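Local coordinates for protein acyl-CoA thioesterase II (Mycobacterium avium subsp. paratuberculosis, PDB 4R9Z) that probably hydrolyses fatty acyl-CoA thioesters to free fatty acid and coenzyme A, using a double hot-dog fold, at residues D10-L15 with A192-Y197; H36-H41 with W153-W158; G40-Q45 with T64-P69. One frame throughout, in Å; residues are numbered along the deposited sequence.

Interaction 1. Residues D10-L15 with A192-Y197; sequences DVLATL and ASLVAY
V11 and L15, one turn apart on helix 8-15, meet L194 and Y197 of helix 188-201 in a buried patch of the double hot-dog fold. The N-terminal helix lies against the long helix of the second hot-dog half, their local axes 12.1 Å apart and inclined at 115°. At that separation the backbones stay well apart, and apolar side chains bridge the gap.

Y197 reaches across from helix 188-201. Its CB points toward the N-terminal helix, and with CG anti to the backbone N (chi1 -162°) the ring carries on between the two helices. One long side of the ring then does the touching: CD2 lies 4.2 Å from L15 CD1, and the next atom, CE2, has V11 CG1 at 3.8 Å and L15 CD2 at 4.1 Å. L15 CD2 comes in at the ring edge, near its plane, whereas V11 CG1 approaches obliquely. Beyond CZ, the hydroxyl leaves this apolar patch and hydrogen-bonds to H41 ND1 on helix 39-52, so the phenol links three helices. W158 packs edge-to-face with the same ring and also touches V11 and L194.

Beside the tyrosine, L194 turns its two methyl groups to different residues. Its CD2 stands 3.6 Å from L15 CD1, and its CD1 meets L12 CD2 at 4.3 Å. L15 thus divides its own branches, CD1 serving both the leucine and the ring while CD2 serves the ring.

Contact across the pair is wholly apolar. T14, at the border of the patch, turns its hydroxyl back into its own helix: OG1 donates to V11 O at 2.7 Å, tilted 21° from the carbonyl plane, and the same oxygen also accepts the backbone N-H of L15.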
loop_
_atom_site.group_PDB
_atom_site.type_symbol
_atom_site.label_atom_id
_atom_site.label_comp_id
_atom_site.label_asym_id
_atom_site.label_seq_id
_atom_site.Cartn_x
_atom_site.Cartn_y
_atom_site.Cartn_z
ATOM N N ASP B 10 -20.102 -10.159 -18.855
ATOM C CA ASP B 10 -20.438 -8.761 -18.624
ATOM C C ASP B 10 -19.287 -8.021 -17.951
ATOM O O ASP B 10 -19.068 -6.837 -18.208
ATOM C CB ASP B 10 -21.710 -8.648 -17.785
ATOM C CG ASP B 10 -22.917 -9.226 -18.490
ATOM O OD1 ASP B 10 -22.911 -9.252 -19.740
ATOM O OD2 ASP B 10 -23.868 -9.652 -17.800
ATOM N N VAL B 11 -18.548 -8.720 -17.093
ATOM C CA VAL B 11 -17.390 -8.125 -16.437
ATOM C C VAL B 11 -16.283 -7.850 -17.444
ATOM O O VAL B 11 -15.769 -6.733 -17.521
ATOM C CB VAL B 11 -16.844 -9.021 -15.307
ATOM C CG1 VAL B 11 -15.473 -8.538 -14.854
ATOM C CG2 VAL B 11 -17.822 -9.056 -14.143
ATOM N N LEU B 12 -15.937 -8.866 -18.224
ATOM C CA LEU B 12 -14.892 -8.746 -19.234
ATOM C C LEU B 12 -15.187 -7.611 -20.211
ATOM O O LEU B 12 -14.276 -6.913 -20.656
ATOM C CB LEU B 12 -14.732 -10.062 -19.989
ATOM C CG LEU B 12 -14.172 -11.220 -19.170
ATOM C CD1 LEU B 12 -14.129 -12.475 -20.012
ATOM C CD2 LEU B 12 -12.783 -10.875 -18.657
ATOM N N ALA B 13 -16.461 -7.442 -20.546
ATOM C CA ALA B 13 -16.882 -6.363 -21.430
ATOM C C ALA B 13 -16.581 -4.995 -20.818
ATOM O O ALA B 13 -15.987 -4.135 -21.467
ATOM C CB ALA B 13 -18.360 -6.488 -21.748
ATOM N N THR B 14 -16.985 -4.799 -19.566
ATOM C CA THR B 14 -16.768 -3.523 -18.886
ATOM C C THR B 14 -15.281 -3.255 -18.666
ATOM O O THR B 14 -14.860 -2.104 -18.579
ATOM C CB THR B 14 -17.496 -3.464 -17.525
ATOM O OG1 THR B 14 -17.124 -4.591 -16.722
ATOM C CG2 THR B 14 -19.003 -3.452 -17.726
ATOM N N LEU B 15 -14.490 -4.319 -18.575
ATOM C CA LEU B 15 -13.053 -4.170 -18.394
ATOM C C LEU B 15 -12.355 -3.760 -19.685
ATOM O O LEU B 15 -11.218 -3.295 -19.656
ATOM C CB LEU B 15 -12.443 -5.457 -17.849
ATOM C CG LEU B 15 -12.919 -5.789 -16.432
ATOM C CD1 LEU B 15 -12.141 -6.954 -15.850
ATOM C CD2 LEU B 15 -12.818 -4.565 -15.534
ATOM N N ALA B 192 -4.013 -9.868 -14.334
ATOM C CA ALA B 192 -3.567 -9.132 -13.162
ATOM C C ALA B 192 -4.679 -8.241 -12.614
ATOM O O ALA B 192 -4.881 -8.168 -11.401
ATOM C CB ALA B 192 -2.346 -8.309 -13.493
ATOM N N SER B 193 -5.414 -7.582 -13.504
ATOM C CA SER B 193 -6.494 -6.706 -13.065
ATOM C C SER B 193 -7.633 -7.519 -12.465
ATOM O O SER B 193 -8.315 -7.057 -11.552
ATOM C CB SER B 193 -7.021 -5.855 -14.222
ATOM O OG SER B 193 -7.620 -6.663 -15.219
ATOM N N LEU B 194 -7.815 -8.742 -12.951
ATOM C CA LEU B 194 -8.869 -9.605 -12.437
ATOM C C LEU B 194 -8.488 -10.130 -11.066
ATOM O O LEU B 194 -9.336 -10.282 -10.187
ATOM C CB LEU B 194 -9.138 -10.767 -13.386
ATOM C CG LEU B 194 -9.931 -10.424 -14.643
ATOM C CD1 LEU B 194 -9.834 -11.563 -15.643
ATOM C CD2 LEU B 194 -11.378 -10.145 -14.276
ATOM N N VAL B 195 -7.202 -10.408 -10.892
ATOM C CA VAL B 195 -6.674 -10.743 -9.584
ATOM C C VAL B 195 -6.937 -9.592 -8.617
ATOM O O VAL B 195 -7.515 -9.790 -7.550
ATOM C CB VAL B 195 -5.178 -11.038 -9.641
ATOM C CG1 VAL B 195 -4.591 -11.023 -8.241
ATOM C CG2 VAL B 195 -4.947 -12.378 -10.306
ATOM N N ALA B 196 -6.523 -8.390 -9.001
ATOM C CA ALA B 196 -6.774 -7.205 -8.192
ATOM C C ALA B 196 -8.266 -7.008 -7.941
ATOM O O ALA B 196 -8.674 -6.708 -6.821
ATOM C CB ALA B 196 -6.181 -5.973 -8.858
ATOM N N TYR B 197 -9.065 -7.176 -8.992
ATOM C CA TYR B 197 -10.525 -7.073 -8.918
ATOM C C TYR B 197 -11.088 -7.938 -7.789
ATOM O O TYR B 197 -11.814 -7.454 -6.923
ATOM C CB TYR B 197 -11.142 -7.482 -10.262
ATOM C CG TYR B 197 -12.569 -7.037 -10.520
ATOM C CD1 TYR B 197 -13.523 -7.030 -9.509
ATOM C CD2 TYR B 197 -12.964 -6.634 -11.792
ATOM C CE1 TYR B 197 -14.824 -6.629 -9.753
ATOM C CE2 TYR B 197 -14.265 -6.232 -12.047
ATOM C CZ TYR B 197 -15.190 -6.234 -11.024
ATOM O OH TYR B 197 -16.483 -5.832 -11.273
#

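Interaction 2. Residues H36-H41 with W153-W158; sequences HILGGH and WASLRW
The indole of W153 meets L38 and the backbone oxygen of H36 along its six-membered ring, both coming at it obliquely. L38 CD1 lies beside the CE3-CZ3 bond of W153, 3.6 Å from either atom, and the two side chains run at about a right angle to each other. H36 O is a looser neighbour, 4.2 Å from W153 CZ3. The second indole of the loop, W158, stays clear of residues 36-41; A154 O and S155 C lie in its plane at the edge, and NE1 gives S155 O a weak, strongly bent hydrogen bond (119° at the hydrogen).

L38 carries the contact from the N-cap position of helix 39-52. Its two branches part over the loop: CD1 meets W153 and lies 3.8 Å from S155 OG, while CD2 packs 3.7 Å from L156 CD2 and 4.0 Å from S155 CB. One leucine therefore touches three residues of the loop. L38 also touches V201 of helix 188-201, and W153 reaches P33. The loop lies against the start of helix 39-52, in the first hot-dog half, and leads into strand 159-163 of the second.

W153 is the first ordered residue after an unmodelled stretch, and it lies at the protein surface. The grip on it is one of dispersion and shape, with no polar bond between the two segments, which implies an anchoring of the loop end that depends on close apolar fit and lacks the directional hold of a hydrogen bond.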
loop_
_atom_site.group_PDB
_atom_site.type_symbol
_atom_site.label_atom_id
_atom_site.label_comp_id
_atom_site.label_asym_id
_atom_site.label_seq_id
_atom_site.Cartn_x
_atom_site.Cartn_y
_atom_site.Cartn_z
ATOM N N HIS B 36 -24.018 1.068 -6.378
ATOM C CA HIS B 36 -22.834 1.521 -5.773
ATOM C C HIS B 36 -21.883 0.865 -6.628
ATOM O O HIS B 36 -22.102 -0.259 -6.992
ATOM C CB HIS B 36 -22.713 0.906 -4.414
ATOM C CG HIS B 36 -21.448 1.251 -3.722
ATOM N ND1 HIS B 36 -21.145 2.535 -3.340
ATOM C CD2 HIS B 36 -20.406 0.485 -3.341
ATOM C CE1 HIS B 36 -19.969 2.544 -2.751
ATOM N NE2 HIS B 36 -19.494 1.315 -2.748
ATOM N N ILE B 37 -20.843 1.573 -7.008
ATOM C CA ILE B 37 -19.775 0.917 -7.744
ATOM C C ILE B 37 -18.836 0.271 -6.756
ATOM O O ILE B 37 -18.465 0.888 -5.762
ATOM C CB ILE B 37 -18.975 1.898 -8.614
ATOM C CG1 ILE B 37 -19.891 2.662 -9.563
ATOM C CG2 ILE B 37 -17.896 1.165 -9.396
ATOM C CD1 ILE B 37 -19.171 3.733 -10.339
ATOM N N LEU B 38 -18.435 -0.962 -7.034
ATOM C CA LEU B 38 -17.513 -1.655 -6.146
ATOM C C LEU B 38 -16.078 -1.227 -6.395
ATOM O O LEU B 38 -15.649 -1.107 -7.540
ATOM C CB LEU B 38 -17.640 -3.167 -6.305
ATOM C CG LEU B 38 -18.713 -3.806 -5.427
ATOM C CD1 LEU B 38 -20.102 -3.544 -5.980
ATOM C CD2 LEU B 38 -18.448 -5.296 -5.285
ATOM N N GLY B 39 -15.346 -0.999 -5.308
ATOM C CA GLY B 39 -13.954 -0.607 -5.390
ATOM C C GLY B 39 -13.137 -1.494 -6.310
ATOM O O GLY B 39 -12.472 -1.004 -7.223
ATOM N N GLY B 40 -13.221 -2.803 -6.095
ATOM C CA GLY B 40 -12.467 -3.765 -6.878
ATOM C C GLY B 40 -12.680 -3.603 -8.367
ATOM O O GLY B 40 -11.760 -3.793 -9.159
ATOM N N HIS B 41 -13.902 -3.245 -8.741
ATOM C CA HIS B 41 -14.249 -3.041 -10.138
ATOM C C HIS B 41 -13.597 -1.790 -10.721
ATOM O O HIS B 41 -12.982 -1.840 -11.786
ATOM C CB HIS B 41 -15.768 -2.949 -10.294
ATOM C CG HIS B 41 -16.212 -2.636 -11.688
ATOM N ND1 HIS B 41 -16.264 -3.584 -12.686
ATOM C CD2 HIS B 41 -16.623 -1.474 -12.249
ATOM C CE1 HIS B 41 -16.690 -3.019 -13.804
ATOM N NE2 HIS B 41 -16.917 -1.741 -13.564
ATOM N N TRP B 153 -25.635 -8.830 -7.687
ATOM C CA TRP B 153 -24.441 -8.022 -7.915
ATOM C C TRP B 153 -23.543 -8.628 -8.986
ATOM O O TRP B 153 -22.884 -9.648 -8.760
ATOM C CB TRP B 153 -23.647 -7.854 -6.620
ATOM C CG TRP B 153 -24.399 -7.174 -5.528
ATOM C CD1 TRP B 153 -25.371 -7.718 -4.741
ATOM C CD2 TRP B 153 -24.230 -5.822 -5.083
ATOM N NE1 TRP B 153 -25.825 -6.786 -3.838
ATOM C CE2 TRP B 153 -25.138 -5.616 -4.024
ATOM C CE3 TRP B 153 -23.402 -4.767 -5.477
ATOM C CZ2 TRP B 153 -25.245 -4.396 -3.361
ATOM C CZ3 TRP B 153 -23.507 -3.558 -4.813
ATOM C CH2 TRP B 153 -24.422 -3.383 -3.768
ATOM N N ALA B 154 -23.511 -7.978 -10.144
ATOM C CA ALA B 154 -22.742 -8.453 -11.287
ATOM C C ALA B 154 -21.255 -8.589 -10.967
ATOM O O ALA B 154 -20.592 -9.512 -11.441
ATOM C CB ALA B 154 -22.939 -7.519 -12.466
ATOM N N SER B 155 -20.740 -7.660 -10.171
ATOM C CA SER B 155 -19.331 -7.661 -9.788
ATOM C C SER B 155 -18.956 -8.844 -8.893
ATOM O O SER B 155 -17.779 -9.186 -8.766
ATOM C CB SER B 155 -18.988 -6.353 -9.086
ATOM O OG SER B 155 -20.028 -5.410 -9.268
ATOM N N LEU B 156 -19.949 -9.428 -8.232
ATOM C CA LEU B 156 -19.716 -10.582 -7.366
ATOM C C LEU B 156 -19.876 -11.950 -8.041
ATOM O O LEU B 156 -19.266 -12.928 -7.609
ATOM C CB LEU B 156 -20.642 -10.506 -6.152
ATOM C CG LEU B 156 -20.529 -9.219 -5.331
ATOM C CD1 LEU B 156 -21.398 -9.296 -4.086
ATOM C CD2 LEU B 156 -19.082 -8.935 -4.964
ATOM N N ARG B 157 -20.684 -12.019 -9.096
ATOM C CA ARG B 157 -21.065 -13.313 -9.677
ATOM C C ARG B 157 -20.132 -13.919 -10.739
ATOM O O ARG B 157 -20.412 -15.008 -11.245
ATOM C CB ARG B 157 -22.475 -13.201 -10.275
ATOM C CG ARG B 157 -23.570 -12.978 -9.237
ATOM C CD ARG B 157 -24.970 -13.072 -9.842
ATOM N NE ARG B 157 -25.421 -11.819 -10.445
ATOM C CZ ARG B 157 -25.443 -11.579 -11.752
ATOM N NH1 ARG B 157 -25.039 -12.511 -12.606
ATOM N NH2 ARG B 157 -25.875 -10.408 -12.209
ATOM N N TRP B 158 -19.036 -13.246 -11.077
ATOM C CA TRP B 158 -18.169 -13.750 -12.144
ATOM C C TRP B 158 -17.170 -14.804 -11.682
ATOM O O TRP B 158 -16.372 -15.287 -12.485
ATOM C CB TRP B 158 -17.404 -12.617 -12.825
ATOM C CG TRP B 158 -16.585 -11.776 -11.908
ATOM C CD1 TRP B 158 -17.032 -10.771 -11.107
ATOM C CD2 TRP B 158 -15.169 -11.865 -11.689
ATOM N NE1 TRP B 158 -15.986 -10.224 -10.406
ATOM C CE2 TRP B 158 -14.832 -10.877 -10.744
ATOM C CE3 TRP B 158 -14.158 -12.684 -12.199
ATOM C CZ2 TRP B 158 -13.527 -10.684 -10.301
ATOM C CZ3 TRP B 158 -12.860 -12.490 -11.756
ATOM C CH2 TRP B 158 -12.557 -11.499 -10.815
#

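Interaction 3. Residues G40-Q45 with T64-P69; sequences GHISAQ and TYFLRP
F66 touches I42 and S43, the point where helix 39-52 rests on the sheet that wraps it, the defining packing of a hot-dog domain. Phenylalanine CE1 does most of the work: I42 CG2 lies 3.9 Å from it, arriving obliquely, and S43 CB stands at the same distance but at the ring edge, near its plane. The I42 and F66 side chains pass antiparallel to one another. F66 CZ also comes within 4.5 Å of G40 N, again obliquely.

Two residues earlier on the strand, T64 also meets S43. Threonine CG2, anti to its own backbone N, is 3.8 Å from S43 CB, and T64 OG1 is 3.9 Å from that same carbon. S43 thus presents its CB to both residues, while its OG turns back to the helix, where G39 O and G40 O are both weak partners within reach.

The next shell fixes the strand. T64 and F66 form backbone hydrogen bonds with H222 and R220 on strand 218-226, which belongs to the second hot-dog half, and Y65 bonds to E105 on strand 101-111. T64 also packs on M104 and A106 of strand 101-111. Y65 takes no part in the helix contact; its hydroxyl hydrogen-bonds to S61 of the second subunit.

Locally the helix and strand axes lie 9.6 Å apart at 138°. The polar end of S43 is held weakly and within its own helix, so the seam between helix and strand rests largely on apolar packing, whereas the backbone hydrogen bonds that give direction lie in the sheet.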
loop_
_atom_site.group_PDB
_atom_site.type_symbol
_atom_site.label_atom_id
_atom_site.label_comp_id
_atom_site.label_asym_id
_atom_site.label_seq_id
_atom_site.Cartn_x
_atom_site.Cartn_y
_atom_site.Cartn_z
ATOM N N GLY B 40 -13.221 -2.803 -6.095
ATOM C CA GLY B 40 -12.467 -3.765 -6.878
ATOM C C GLY B 40 -12.680 -3.603 -8.367
ATOM O O GLY B 40 -11.760 -3.793 -9.159
ATOM N N HIS B 41 -13.902 -3.245 -8.741
ATOM C CA HIS B 41 -14.249 -3.041 -10.138
ATOM C C HIS B 41 -13.597 -1.790 -10.721
ATOM O O HIS B 41 -12.982 -1.840 -11.786
ATOM C CB HIS B 41 -15.768 -2.949 -10.294
ATOM C CG HIS B 41 -16.212 -2.636 -11.688
ATOM N ND1 HIS B 41 -16.264 -3.584 -12.686
ATOM C CD2 HIS B 41 -16.623 -1.474 -12.249
ATOM C CE1 HIS B 41 -16.690 -3.019 -13.804
ATOM N NE2 HIS B 41 -16.917 -1.741 -13.564
ATOM N N ILE B 42 -13.728 -0.672 -10.015
ATOM C CA ILE B 42 -13.217 0.591 -10.514
ATOM C C ILE B 42 -11.691 0.608 -10.465
ATOM O O ILE B 42 -11.054 1.226 -11.316
ATOM C CB ILE B 42 -13.807 1.795 -9.737
ATOM C CG1 ILE B 42 -13.568 3.098 -10.503
ATOM C CG2 ILE B 42 -13.252 1.883 -8.328
ATOM C CD1 ILE B 42 -14.459 4.230 -10.061
ATOM N N SER B 43 -11.104 -0.079 -9.489
ATOM C CA SER B 43 -9.650 -0.131 -9.381
ATOM C C SER B 43 -9.060 -1.061 -10.438
ATOM O O SER B 43 -7.933 -0.868 -10.887
ATOM C CB SER B 43 -9.213 -0.580 -7.984
ATOM O OG SER B 43 -9.441 -1.963 -7.787
ATOM N N ALA B 44 -9.821 -2.080 -10.822
ATOM C CA ALA B 44 -9.398 -2.985 -11.885
ATOM C C ALA B 44 -9.383 -2.267 -13.228
ATOM O O ALA B 44 -8.475 -2.458 -14.038
ATOM C CB ALA B 44 -10.308 -4.198 -11.948
ATOM N N GLN B 45 -10.405 -1.449 -13.457
ATOM C CA GLN B 45 -10.486 -0.644 -14.667
ATOM C C GLN B 45 -9.347 0.369 -14.721
ATOM O O GLN B 45 -8.709 0.550 -15.759
ATOM C CB GLN B 45 -11.838 0.070 -14.750
ATOM C CG GLN B 45 -12.986 -0.820 -15.200
ATOM C CD GLN B 45 -14.294 -0.067 -15.341
ATOM O OE1 GLN B 45 -14.557 0.895 -14.613
ATOM N NE2 GLN B 45 -15.129 -0.507 -16.273
ATOM N N THR B 64 -4.497 2.085 -4.517
ATOM C CA THR B 64 -5.732 2.749 -4.904
ATOM C C THR B 64 -6.462 3.333 -3.700
ATOM O O THR B 64 -6.684 2.638 -2.716
ATOM C CB THR B 64 -6.671 1.771 -5.631
ATOM O OG1 THR B 64 -5.952 1.081 -6.664
ATOM C CG2 THR B 64 -7.842 2.509 -6.234
ATOM N N TYR B 65 -6.835 4.609 -3.783
ATOM C CA TYR B 65 -7.691 5.228 -2.774
ATOM C C TYR B 65 -9.107 5.354 -3.298
ATOM O O TYR B 65 -9.314 5.884 -4.377
ATOM C CB TYR B 65 -7.179 6.620 -2.374
ATOM C CG TYR B 65 -6.276 6.618 -1.167
ATOM C CD1 TYR B 65 -6.758 6.255 0.080
ATOM C CD2 TYR B 65 -4.942 6.970 -1.275
ATOM C CE1 TYR B 65 -5.934 6.241 1.181
ATOM C CE2 TYR B 65 -4.110 6.960 -0.176
ATOM C CZ TYR B 65 -4.610 6.597 1.049
ATOM O OH TYR B 65 -3.782 6.587 2.143
ATOM N N PHE B 66 -10.082 4.898 -2.525
ATOM C CA PHE B 66 -11.467 5.097 -2.904
ATOM C C PHE B 66 -11.983 6.282 -2.123
ATOM O O PHE B 66 -12.069 6.239 -0.896
ATOM C CB PHE B 66 -12.295 3.847 -2.637
ATOM C CG PHE B 66 -11.698 2.613 -3.218
ATOM C CD1 PHE B 66 -11.678 2.424 -4.591
ATOM C CD2 PHE B 66 -11.139 1.645 -2.398
ATOM C CE1 PHE B 66 -11.113 1.288 -5.142
ATOM C CE2 PHE B 66 -10.575 0.501 -2.937
ATOM C CZ PHE B 66 -10.563 0.320 -4.314
ATOM N N LEU B 67 -12.313 7.346 -2.843
ATOM C CA LEU B 67 -12.528 8.639 -2.216
ATOM C C LEU B 67 -13.995 8.988 -2.107
ATOM O O LEU B 67 -14.448 9.491 -1.080
ATOM C CB LEU B 67 -11.802 9.739 -2.996
ATOM C CG LEU B 67 -10.295 9.569 -3.181
ATOM C CD1 LEU B 67 -9.739 10.708 -4.024
ATOM C CD2 LEU B 67 -9.608 9.501 -1.826
ATOM N N ARG B 68 -14.727 8.735 -3.181
ATOM C CA ARG B 68 -16.137 9.077 -3.234
ATOM C C ARG B 68 -16.936 7.951 -3.881
ATOM O O ARG B 68 -16.452 7.291 -4.803
ATOM C CB ARG B 68 -16.327 10.398 -3.985
ATOM C CG ARG B 68 -17.055 11.447 -3.168
ATOM C CD ARG B 68 -16.335 12.789 -3.149
ATOM N NE ARG B 68 -17.057 13.809 -3.910
ATOM C CZ ARG B 68 -18.178 14.399 -3.500
ATOM N NH1 ARG B 68 -18.717 14.072 -2.333
ATOM N NH2 ARG B 68 -18.766 15.314 -4.263
ATOM N N PRO B 69 -18.155 7.706 -3.378
ATOM C CA PRO B 69 -19.020 6.669 -3.950
ATOM C C PRO B 69 -19.509 7.041 -5.345
ATOM O O PRO B 69 -19.978 8.161 -5.565
ATOM C CB PRO B 69 -20.190 6.601 -2.965
ATOM C CG PRO B 69 -20.209 7.934 -2.315
ATOM C CD PRO B 69 -18.783 8.385 -2.233
#

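In the fold
The three contacts cluster around helix 39-52, their centres 10 to 13 Å apart. Interactions 2 and 3 share G40 and H41 on that helix and start from the same part of the chain; both are nested inside the long loop that interaction 1 closes between the N-terminal helix and helix 188-201. Interaction 1 reaches helix 39-52 through T14 O, which accepts from Q45 NE2. Interaction 3 sets that helix on strand 58-66, and interaction 2 lays the loop before strand 159-163 on its start. Interactions 1 and 2 thus bring parts of the second hot-dog half against the N-terminal part of the chain, and interaction 3 packs within the first half.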